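Local structure of glyoxylate-induced Protein (Pseudomonas aeruginosa, 1SQ4) at residues Arg23-Val32 with Leu227-Asp238; Lys143-Pro154 with Ser185-Val193. The protein is of unknown function but has two cupin domains and may act as a ureidoglycine aminohydrolase. All blocks are in the same frame, centred on the assembly; numbering follows the deposited sequence.

Contact 1 of 2, residues Arg23-Val32 with Leu227-Asp238; sequences RAMFTEAYAV and LNQDWVEVEAGD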
loop_
_atom_site.group_PDB
_atom_site.type_symbol
_atom_site.label_atom_id
_atom_site.label_comp_id
_atom_site.label_asym_id
_atom_site.label_seq_id
_atom_site.Cartn_x
_atom_site.Cartn_y
_atom_site.Cartn_z
ATOM N N ARG A 23 13.084 -13.183 -5.099
ATOM C CA ARG A 23 12.025 -12.961 -6.066
ATOM C C ARG A 23 10.704 -13.661 -5.752
ATOM O O ARG A 23 9.766 -13.597 -6.545
ATOM C CB ARG A 23 12.530 -13.348 -7.462
ATOM C CG ARG A 23 13.597 -12.400 -7.994
ATOM C CD ARG A 23 14.006 -12.743 -9.410
ATOM N NE ARG A 23 14.603 -14.070 -9.477
ATOM C CZ ARG A 23 13.984 -15.148 -9.938
ATOM N NH1 ARG A 23 12.742 -15.062 -10.386
ATOM N NH2 ARG A 23 14.605 -16.320 -9.935
ATOM N N ALA A 24 10.634 -14.320 -4.595
ATOM C CA ALA A 24 9.419 -15.029 -4.164
ATOM C C ALA A 24 8.277 -14.038 -3.969
ATOM O O ALA A 24 8.419 -13.036 -3.277
ATOM C CB ALA A 24 9.674 -15.785 -2.865
HETATM N N MSE A 25 7.140 -14.329 -4.578
HETATM C CA MSE A 25 6.005 -13.443 -4.478
HETATM C C MSE A 25 4.714 -14.169 -4.145
HETATM O O MSE A 25 4.547 -15.352 -4.443
HETATM C CB MSE A 25 5.841 -12.668 -5.786
HETATM C CG MSE A 25 6.561 -11.322 -5.822
HETATM SE SE MSE A 25 5.815 -10.027 -4.544
HETATM C CE MSE A 25 7.039 -10.314 -3.065
ATOM N N PHE A 26 3.796 -13.449 -3.517
ATOM C CA PHE A 26 2.503 -14.015 -3.152
ATOM C C PHE A 26 1.507 -12.868 -3.188
ATOM O O PHE A 26 1.503 -12.020 -2.305
ATOM C CB PHE A 26 2.573 -14.627 -1.744
ATOM C CG PHE A 26 3.551 -15.766 -1.632
ATOM C CD1 PHE A 26 3.253 -17.014 -2.172
ATOM C CD2 PHE A 26 4.784 -15.585 -1.008
ATOM C CE1 PHE A 26 4.166 -18.061 -2.097
ATOM C CE2 PHE A 26 5.709 -16.628 -0.928
ATOM C CZ PHE A 26 5.396 -17.872 -1.474
ATOM N N THR A 27 0.682 -12.820 -4.223
ATOM C CA THR A 27 -0.305 -11.751 -4.330
ATOM C C THR A 27 -1.701 -12.346 -4.344
ATOM O O THR A 27 -1.882 -13.520 -4.031
ATOM C CB THR A 27 -0.110 -10.912 -5.608
ATOM O OG1 THR A 27 -0.443 -11.696 -6.764
ATOM C CG2 THR A 27 1.318 -10.444 -5.711
ATOM N N GLU A 28 -2.692 -11.552 -4.716
ATOM C CA GLU A 28 -4.041 -12.073 -4.721
ATOM C C GLU A 28 -4.406 -12.662 -6.070
ATOM O O GLU A 28 -5.499 -13.200 -6.250
ATOM C CB GLU A 28 -5.027 -10.977 -4.323
ATOM C CG GLU A 28 -5.009 -9.738 -5.213
ATOM C CD GLU A 28 -3.650 -9.020 -5.286
ATOM O OE1 GLU A 28 -2.968 -8.862 -4.237
ATOM O OE2 GLU A 28 -3.278 -8.584 -6.403
ATOM N N ALA A 29 -3.464 -12.598 -7.002
ATOM C CA ALA A 29 -3.683 -13.097 -8.351
ATOM C C ALA A 29 -2.628 -14.102 -8.778
ATOM O O ALA A 29 -2.836 -14.891 -9.704
ATOM C CB ALA A 29 -3.687 -11.933 -9.320
ATOM N N TYR A 30 -1.486 -14.072 -8.117
ATOM C CA TYR A 30 -0.444 -14.985 -8.501
ATOM C C TYR A 30 0.587 -15.208 -7.406
ATOM O O TYR A 30 0.562 -14.564 -6.349
ATOM C CB TYR A 30 0.239 -14.470 -9.769
ATOM C CG TYR A 30 0.945 -13.162 -9.570
ATOM C CD1 TYR A 30 0.254 -11.956 -9.605
ATOM C CD2 TYR A 30 2.310 -13.135 -9.305
ATOM C CE1 TYR A 30 0.907 -10.753 -9.380
ATOM C CE2 TYR A 30 2.977 -11.944 -9.079
ATOM C CZ TYR A 30 2.270 -10.754 -9.117
ATOM O OH TYR A 30 2.931 -9.571 -8.889
ATOM N N ALA A 31 1.484 -16.152 -7.683
ATOM C CA ALA A 31 2.567 -16.524 -6.782
ATOM C C ALA A 31 3.772 -16.952 -7.613
ATOM O O ALA A 31 3.638 -17.773 -8.515
ATOM C CB ALA A 31 2.128 -17.672 -5.894
ATOM N N VAL A 32 4.934 -16.376 -7.325
ATOM C CA VAL A 32 6.157 -16.742 -8.026
ATOM C C VAL A 32 7.061 -17.433 -7.038
ATOM O O VAL A 32 7.313 -16.907 -5.957
ATOM C CB VAL A 32 6.957 -15.537 -8.536
ATOM C CG1 VAL A 32 8.137 -16.035 -9.336
ATOM C CG2 VAL A 32 6.091 -14.610 -9.361
ATOM N N LEU A 227 2.732 -10.703 -14.826
ATOM C CA LEU A 227 1.639 -11.379 -14.127
ATOM C C LEU A 227 0.772 -10.290 -13.511
ATOM O O LEU A 227 1.165 -9.647 -12.543
ATOM C CB LEU A 227 2.183 -12.291 -13.027
ATOM C CG LEU A 227 3.118 -13.417 -13.500
ATOM C CD1 LEU A 227 4.000 -13.883 -12.355
ATOM C CD2 LEU A 227 2.302 -14.564 -14.072
ATOM N N ASN A 228 -0.395 -10.063 -14.097
ATOM C CA ASN A 228 -1.314 -9.054 -13.598
ATOM C C ASN A 228 -0.679 -7.710 -13.225
ATOM O O ASN A 228 -0.432 -7.450 -12.053
ATOM C CB ASN A 228 -2.054 -9.611 -12.375
ATOM C CG ASN A 228 -2.995 -8.600 -11.749
ATOM O OD1 ASN A 228 -3.785 -7.963 -12.442
ATOM N ND2 ASN A 228 -2.922 -8.455 -10.437
ATOM N N GLN A 229 -0.408 -6.851 -14.197
ATOM C CA GLN A 229 0.154 -5.539 -13.872
ATOM C C GLN A 229 1.555 -5.551 -13.252
ATOM O O GLN A 229 2.096 -4.496 -12.916
ATOM C CB GLN A 229 -0.799 -4.799 -12.922
ATOM C CG GLN A 229 -2.120 -4.447 -13.544
ATOM C CD GLN A 229 -1.969 -3.413 -14.638
ATOM O OE1 GLN A 229 -1.858 -2.205 -14.365
ATOM N NE2 GLN A 229 -1.925 -3.877 -15.888
ATOM N N ASP A 230 2.145 -6.731 -13.094
ATOM C CA ASP A 230 3.476 -6.830 -12.495
ATOM C C ASP A 230 4.481 -7.592 -13.349
ATOM O O ASP A 230 4.299 -8.771 -13.622
ATOM C CB ASP A 230 3.386 -7.505 -11.125
ATOM C CG ASP A 230 2.757 -6.620 -10.073
ATOM O OD1 ASP A 230 2.275 -7.156 -9.054
ATOM O OD2 ASP A 230 2.746 -5.389 -10.249
ATOM N N TRP A 231 5.543 -6.919 -13.775
ATOM C CA TRP A 231 6.561 -7.588 -14.563
ATOM C C TRP A 231 7.579 -8.235 -13.622
ATOM O O TRP A 231 8.059 -7.605 -12.673
ATOM C CB TRP A 231 7.282 -6.606 -15.480
ATOM C CG TRP A 231 6.446 -6.044 -16.600
ATOM C CD1 TRP A 231 5.769 -4.859 -16.605
ATOM C CD2 TRP A 231 6.257 -6.618 -17.902
ATOM N NE1 TRP A 231 5.180 -4.655 -17.832
ATOM C CE2 TRP A 231 5.461 -5.719 -18.644
ATOM C CE3 TRP A 231 6.687 -7.803 -18.511
ATOM C CZ2 TRP A 231 5.083 -5.967 -19.963
ATOM C CZ3 TRP A 231 6.312 -8.051 -19.826
ATOM C CH2 TRP A 231 5.517 -7.136 -20.537
ATOM N N VAL A 232 7.895 -9.502 -13.875
ATOM C CA VAL A 232 8.866 -10.207 -13.056
ATOM C C VAL A 232 9.808 -11.057 -13.911
ATOM O O VAL A 232 9.388 -11.716 -14.853
ATOM C CB VAL A 232 8.169 -11.098 -11.964
ATOM C CG1 VAL A 232 7.364 -10.215 -11.014
ATOM C CG2 VAL A 232 7.252 -12.124 -12.599
ATOM N N GLU A 233 11.095 -11.002 -13.603
ATOM C CA GLU A 233 12.053 -11.793 -14.339
ATOM C C GLU A 233 11.935 -13.218 -13.843
ATOM O O GLU A 233 11.833 -13.454 -12.637
ATOM C CB GLU A 233 13.474 -11.291 -14.093
ATOM C CG GLU A 233 13.883 -10.106 -14.946
ATOM C CD GLU A 233 15.356 -9.767 -14.805
ATOM O OE1 GLU A 233 15.760 -9.274 -13.728
ATOM O OE2 GLU A 233 16.112 -10.008 -15.776
ATOM N N VAL A 234 11.932 -14.167 -14.772
ATOM C CA VAL A 234 11.850 -15.576 -14.416
ATOM C C VAL A 234 12.859 -16.354 -15.245
ATOM O O VAL A 234 13.164 -15.970 -16.369
ATOM C CB VAL A 234 10.446 -16.144 -14.679
ATOM C CG1 VAL A 234 9.419 -15.443 -13.785
ATOM C CG2 VAL A 234 10.091 -15.980 -16.147
ATOM N N GLU A 235 13.378 -17.443 -14.693
ATOM C CA GLU A 235 14.353 -18.263 -15.408
ATOM C C GLU A 235 14.050 -19.740 -15.176
ATOM O O GLU A 235 13.152 -20.073 -14.404
ATOM C CB GLU A 235 15.761 -17.948 -14.914
ATOM C CG GLU A 235 15.927 -18.178 -13.424
ATOM C CD GLU A 235 17.342 -17.950 -12.940
ATOM O OE1 GLU A 235 17.576 -18.140 -11.726
ATOM O OE2 GLU A 235 18.215 -17.585 -13.762
ATOM N N ALA A 236 14.809 -20.622 -15.824
ATOM C CA ALA A 236 14.590 -22.060 -15.678
ATOM C C ALA A 236 14.629 -22.494 -14.224
ATOM O O ALA A 236 15.590 -22.215 -13.515
ATOM C CB ALA A 236 15.619 -22.833 -16.472
ATOM N N GLY A 237 13.578 -23.177 -13.787
ATOM C CA GLY A 237 13.517 -23.631 -12.414
ATOM C C GLY A 237 12.490 -22.864 -11.601
ATOM O O GLY A 237 12.056 -23.313 -10.541
ATOM N N ASP A 238 12.101 -21.693 -12.089
ATOM C CA ASP A 238 11.117 -20.899 -11.382
ATOM C C ASP A 238 9.733 -21.424 -11.703
ATOM O O ASP A 238 9.497 -21.956 -12.786
ATOM C CB ASP A 238 11.223 -19.418 -11.764
ATOM C CG ASP A 238 12.545 -18.791 -11.329
ATOM O OD1 ASP A 238 13.289 -19.428 -10.549
ATOM O OD2 ASP A 238 12.835 -17.653 -11.763
#
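Arg23 reaches the turn at the far end of Leu227-Asp238 and grips the carboxylate of Asp238 end-on. Its NH1 and NH2 both close on one oxygen, each standing 2.9 Å from Asp238 OD2, while NH2 makes a weak bond to Asp238 OD1. A bend at chi3 (-63°) turns the guanidinium into this position, with the carboxylate carbon at its edge. Asp238 OD2 also accepts from Glu235 N at 3.0 Å, a bond across the type II turn Glu235-Asp238, and thus takes three N-H donors. Glu235 adds a long ion pair to Arg23, and Asp238 OD1 is held by the backbone N of Lys35.

Further on, the tight connection between strands 25-26 and 30-33 is pinned by Thr27, whose OG1 accepts from Ala29 N in an ST turn and from Tyr30 N, three residues on, in an ST motif. This hairpin edges the large sheet of the C-terminal cupin barrel, next to strand 239-244, and faces the hairpin of strands 222-227 and 230-235 from the smaller sheet. Ala29 CB rests on the amide of Asn228.

Tyr30 spans from one hairpin to the other. Leu227 CB sits over the centre of its ring, 3.7 Å from the centroid, and Thr27 CB lies off-centre against the opposite face. At the ring's edge, Tyr30 OH donates to the anti lone pair of Asp230 OD1 at 2.5 Å, the ring and carboxylate planes being 74° apart. Val32 continues the apolar seam: its CG2, anti to the carbonyl carbon, meets Leu227 CD1 at 3.7 Å and approaches Val232 CG2.

Contact 2 of 2, residues Lys143-Pro154 with Ser185-Val193; sequences KHYQKVDGVPLP and SDMRHDMHV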
loop_
_atom_site.group_PDB
_atom_site.type_symbol
_atom_site.label_atom_id
_atom_site.label_comp_id
_atom_site.label_asym_id
_atom_site.label_seq_id
_atom_site.Cartn_x
_atom_site.Cartn_y
_atom_site.Cartn_z
ATOM N N LYS A 143 -3.500 -35.594 -10.190
ATOM C CA LYS A 143 -4.841 -35.032 -10.118
ATOM C C LYS A 143 -5.869 -36.136 -10.047
ATOM O O LYS A 143 -5.695 -37.199 -10.636
ATOM C CB LYS A 143 -5.160 -34.178 -11.344
ATOM C CG LYS A 143 -6.612 -33.684 -11.409
ATOM C CD LYS A 143 -6.916 -33.159 -12.805
ATOM C CE LYS A 143 -8.299 -32.511 -12.956
ATOM N NZ LYS A 143 -9.447 -33.305 -12.448
ATOM N N HIS A 144 -6.945 -35.891 -9.322
ATOM C CA HIS A 144 -7.983 -36.886 -9.259
ATOM C C HIS A 144 -8.734 -36.763 -10.578
ATOM O O HIS A 144 -9.227 -35.686 -10.943
ATOM C CB HIS A 144 -8.910 -36.623 -8.072
ATOM C CG HIS A 144 -8.334 -37.043 -6.754
ATOM N ND1 HIS A 144 -8.780 -36.524 -5.555
ATOM C CD2 HIS A 144 -7.382 -37.946 -6.438
ATOM C CE1 HIS A 144 -8.126 -37.092 -4.561
ATOM N NE2 HIS A 144 -7.269 -37.960 -5.066
ATOM N N TYR A 145 -8.789 -37.871 -11.302
ATOM C CA TYR A 145 -9.463 -37.922 -12.586
ATOM C C TYR A 145 -10.963 -37.813 -12.399
ATOM O O TYR A 145 -11.520 -38.365 -11.457
ATOM C CB TYR A 145 -9.120 -39.234 -13.300
ATOM C CG TYR A 145 -9.820 -39.389 -14.633
ATOM C CD1 TYR A 145 -10.915 -40.241 -14.773
ATOM C CD2 TYR A 145 -9.417 -38.641 -15.752
ATOM C CE1 TYR A 145 -11.593 -40.345 -15.982
ATOM C CE2 TYR A 145 -10.101 -38.745 -16.968
ATOM C CZ TYR A 145 -11.188 -39.598 -17.065
ATOM O OH TYR A 145 -11.898 -39.683 -18.226
ATOM N N GLN A 146 -11.616 -37.089 -13.296
ATOM C CA GLN A 146 -13.055 -36.942 -13.202
ATOM C C GLN A 146 -13.739 -37.795 -14.259
ATOM O O GLN A 146 -13.643 -37.523 -15.458
ATOM C CB GLN A 146 -13.456 -35.487 -13.361
ATOM C CG GLN A 146 -14.938 -35.264 -13.191
ATOM C CD GLN A 146 -15.282 -33.799 -13.080
ATOM O OE1 GLN A 146 -16.463 -33.428 -13.010
ATOM N NE2 GLN A 146 -14.250 -32.946 -13.061
ATOM N N LYS A 147 -14.413 -38.840 -13.792
ATOM C CA LYS A 147 -15.119 -39.767 -14.657
ATOM C C LYS A 147 -16.446 -39.190 -15.091
ATOM O O LYS A 147 -17.191 -38.638 -14.284
ATOM C CB LYS A 147 -15.391 -41.083 -13.926
ATOM C CG LYS A 147 -16.149 -42.113 -14.757
ATOM C CD LYS A 147 -15.255 -42.684 -15.848
ATOM C CE LYS A 147 -16.047 -43.529 -16.834
ATOM N NZ LYS A 147 -17.096 -42.717 -17.519
ATOM N N VAL A 148 -16.739 -39.316 -16.375
ATOM C CA VAL A 148 -18.010 -38.856 -16.885
ATOM C C VAL A 148 -18.651 -39.995 -17.665
ATOM O O VAL A 148 -18.033 -40.591 -18.552
ATOM C CB VAL A 148 -17.862 -37.580 -17.772
ATOM C CG1 VAL A 148 -16.679 -37.716 -18.706
ATOM C CG2 VAL A 148 -19.146 -37.352 -18.556
ATOM N N ASP A 149 -19.889 -40.301 -17.295
ATOM C CA ASP A 149 -20.638 -41.360 -17.934
ATOM C C ASP A 149 -20.715 -41.189 -19.417
ATOM O O ASP A 149 -21.077 -40.120 -19.905
ATOM C CB ASP A 149 -22.063 -41.443 -17.400
ATOM C CG ASP A 149 -22.159 -42.276 -16.151
ATOM O OD1 ASP A 149 -23.167 -43.015 -16.003
ATOM O OD2 ASP A 149 -21.229 -42.197 -15.317
ATOM N N GLY A 150 -20.395 -42.266 -20.124
ATOM C CA GLY A 150 -20.437 -42.247 -21.567
ATOM C C GLY A 150 -19.068 -41.994 -22.123
ATOM O O GLY A 150 -18.802 -42.241 -23.292
ATOM N N VAL A 151 -18.184 -41.483 -21.284
ATOM C CA VAL A 151 -16.841 -41.220 -21.744
ATOM C C VAL A 151 -15.904 -42.205 -21.089
ATOM O O VAL A 151 -15.851 -42.306 -19.865
ATOM C CB VAL A 151 -16.423 -39.802 -21.406
ATOM C CG1 VAL A 151 -15.041 -39.532 -21.960
ATOM C CG2 VAL A 151 -17.436 -38.826 -21.990
ATOM N N PRO A 152 -15.173 -42.974 -21.903
ATOM C CA PRO A 152 -14.227 -43.968 -21.394
ATOM C C PRO A 152 -12.940 -43.343 -20.875
ATOM O O PRO A 152 -12.542 -42.264 -21.316
ATOM C CB PRO A 152 -13.986 -44.850 -22.610
ATOM C CG PRO A 152 -14.102 -43.875 -23.743
ATOM C CD PRO A 152 -15.324 -43.095 -23.365
ATOM N N LEU A 153 -12.291 -44.024 -19.940
ATOM C CA LEU A 153 -11.032 -43.537 -19.373
ATOM C C LEU A 153 -9.987 -43.340 -20.450
ATOM O O LEU A 153 -9.966 -44.056 -21.455
ATOM C CB LEU A 153 -10.474 -44.535 -18.377
ATOM C CG LEU A 153 -11.307 -44.885 -17.161
ATOM C CD1 LEU A 153 -10.780 -46.182 -16.607
ATOM C CD2 LEU A 153 -11.241 -43.775 -16.127
ATOM N N PRO A 154 -9.089 -42.376 -20.247
ATOM C CA PRO A 154 -8.038 -42.107 -21.224
ATOM C C PRO A 154 -7.018 -43.228 -21.200
ATOM O O PRO A 154 -6.752 -43.814 -20.147
ATOM C CB PRO A 154 -7.470 -40.776 -20.758
ATOM C CG PRO A 154 -7.654 -40.843 -19.286
ATOM C CD PRO A 154 -9.036 -41.421 -19.134
ATOM N N SER A 185 -9.682 -32.421 -28.827
ATOM C CA SER A 185 -11.054 -32.880 -28.911
ATOM C C SER A 185 -11.302 -34.145 -28.113
ATOM O O SER A 185 -12.452 -34.547 -27.936
ATOM C CB SER A 185 -11.431 -33.108 -30.373
ATOM O OG SER A 185 -10.644 -34.141 -30.937
ATOM N N ASP A 186 -10.223 -34.761 -27.635
ATOM C CA ASP A 186 -10.318 -35.992 -26.856
ATOM C C ASP A 186 -10.916 -35.702 -25.481
ATOM O O ASP A 186 -10.211 -35.364 -24.533
ATOM C CB ASP A 186 -8.936 -36.630 -26.714
ATOM C CG ASP A 186 -8.998 -38.025 -26.136
ATOM O OD1 ASP A 186 -7.935 -38.672 -26.034
ATOM O OD2 ASP A 186 -10.106 -38.483 -25.783
HETATM N N MSE A 187 -12.229 -35.848 -25.392
HETATM C CA MSE A 187 -12.955 -35.580 -24.175
HETATM C C MSE A 187 -12.683 -36.559 -23.045
HETATM O O MSE A 187 -13.215 -36.409 -21.955
HETATM C CB MSE A 187 -14.450 -35.529 -24.483
HETATM C CG MSE A 187 -15.110 -34.241 -24.027
HETATM SE SE MSE A 187 -14.239 -32.631 -24.715
HETATM C CE MSE A 187 -15.582 -32.164 -26.031
ATOM N N ARG A 188 -11.853 -37.562 -23.300
ATOM C CA ARG A 188 -11.527 -38.541 -22.275
ATOM C C ARG A 188 -10.542 -37.937 -21.282
ATOM O O ARG A 188 -10.525 -38.310 -20.113
ATOM C CB ARG A 188 -10.927 -39.787 -22.915
ATOM C CG ARG A 188 -11.905 -40.578 -23.763
ATOM C CD ARG A 188 -11.238 -41.841 -24.298
ATOM N NE ARG A 188 -10.140 -41.500 -25.199
ATOM C CZ ARG A 188 -9.165 -42.328 -25.555
ATOM N NH1 ARG A 188 -9.134 -43.570 -25.085
ATOM N NH2 ARG A 188 -8.217 -41.905 -26.383
ATOM N N HIS A 189 -9.717 -37.004 -21.748
ATOM C CA HIS A 189 -8.760 -36.352 -20.871
ATOM C C HIS A 189 -9.373 -35.156 -20.206
ATOM O O HIS A 189 -10.021 -34.331 -20.857
ATOM C CB HIS A 189 -7.535 -35.880 -21.627
ATOM C CG HIS A 189 -6.494 -36.927 -21.783
ATOM N ND1 HIS A 189 -6.415 -37.734 -22.894
ATOM C CD2 HIS A 189 -5.519 -37.347 -20.944
ATOM C CE1 HIS A 189 -5.439 -38.606 -22.733
ATOM N NE2 HIS A 189 -4.880 -38.392 -21.553
ATOM N N ASP A 190 -9.150 -35.052 -18.902
ATOM C CA ASP A 190 -9.684 -33.935 -18.145
ATOM C C ASP A 190 -8.567 -33.003 -17.696
ATOM O O ASP A 190 -8.761 -32.130 -16.855
ATOM C CB ASP A 190 -10.510 -34.452 -16.956
ATOM C CG ASP A 190 -9.669 -35.101 -15.871
ATOM O OD1 ASP A 190 -8.533 -35.536 -16.144
ATOM O OD2 ASP A 190 -10.167 -35.191 -14.729
HETATM N N MSE A 191 -7.394 -33.184 -18.283
HETATM C CA MSE A 191 -6.257 -32.346 -17.943
HETATM C C MSE A 191 -5.229 -32.377 -19.058
HETATM O O MSE A 191 -5.053 -33.390 -19.737
HETATM C CB MSE A 191 -5.582 -32.829 -16.663
HETATM C CG MSE A 191 -4.750 -34.081 -16.854
HETATM SE SE MSE A 191 -3.497 -34.306 -15.408
HETATM C CE MSE A 191 -2.848 -36.095 -15.813
ATOM N N HIS A 192 -4.544 -31.259 -19.236
ATOM C CA HIS A 192 -3.517 -31.175 -20.245
ATOM C C HIS A 192 -2.238 -30.719 -19.559
ATOM O O HIS A 192 -2.264 -29.889 -18.649
ATOM C CB HIS A 192 -3.896 -30.160 -21.329
ATOM C CG HIS A 192 -5.044 -30.581 -22.199
ATOM N ND1 HIS A 192 -5.796 -29.665 -22.911
ATOM C CD2 HIS A 192 -5.534 -31.798 -22.521
ATOM C CE1 HIS A 192 -6.694 -30.308 -23.633
ATOM N NE2 HIS A 192 -6.560 -31.603 -23.420
ATOM N N VAL A 193 -1.123 -31.293 -19.984
ATOM C CA VAL A 193 0.189 -30.930 -19.476
ATOM C C VAL A 193 0.985 -30.719 -20.759
ATOM O O VAL A 193 1.415 -31.683 -21.395
ATOM C CB VAL A 193 0.827 -32.080 -18.649
ATOM C CG1 VAL A 193 2.155 -31.635 -18.071
ATOM C CG2 VAL A 193 -0.098 -32.500 -17.526
#
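Lys143 and Asp190 form the salt bridge of this contact, their side chains approaching from opposite directions. Lys143 runs out extended and bends only at its last torsion (chi4 -50°), which brings NZ 3.0 Å from Asp190 OD2 and lets it also donate to the carbonyl His144 O at 2.8 Å. The same Asp190 OD2 accepts from the backbone N of Gln146 at 2.8 Å, with an N-H...O angle of 151°. The two donors arrive from opposite faces of the carboxylate plane.

Tyr145 adds a side-chain bond to the main chain across the contact. Its OH donates to Arg188 O at 2.7 Å, lying in the carbonyl plane on a lone pair, while the ring flanks Asp190, CD2 being 3.3 Å from Asp190 OD1.

The Arg188 guanidinium is held from both segments' sides of the contact: NE and NH2 grip Asp186 side-on, and NH1 has a salt bridge to Glu155, just beyond Pro154. Asp186 OD2 also closes an Asx turn onto Arg188 N.

Apolar packing gathers around these polar groups. The aliphatic part of Arg188 lies against Val151 CG1 and the Pro152 ring, with Pro154 CA over one face of the guanidinium. Pro154 CB sits over the His189 ring in a CH-pi contact, 3.6 Å from the centroid; Phe119 meets the same imidazole edge-to-face.

These loops lead out of strand 136-144 of the N-terminal cupin barrel and into strand 191-198 of the C-terminal one, so the contact lies at the junction of the bicupin. Asp190 is buried, and Glu91 brings a like charge close to its OD1; the ammonium of Lys143 probably offsets this and stabilises the ionised carboxylate.

From the N terminus, the hairpin at 23-32 precedes the N-terminal barrel in sequence yet belongs to the large sheet of the C-terminal one. Contact 1 closes the long loop of 194 residues that ends at 227-238, tying this early hairpin to the second barrel's smaller sheet. Contact 2 is nested inside that loop: it closes a short excursion of 30 residues between 143-154 and 185-193, joining the end of strand 136-144 in the six-stranded N-terminal sheet to the start of strand 191-198 in the large C-terminal sheet. The two contacts do not touch, their centres being 30 Å apart, yet both reach that large sheet, contact 1 through strands 25-26 and 30-33.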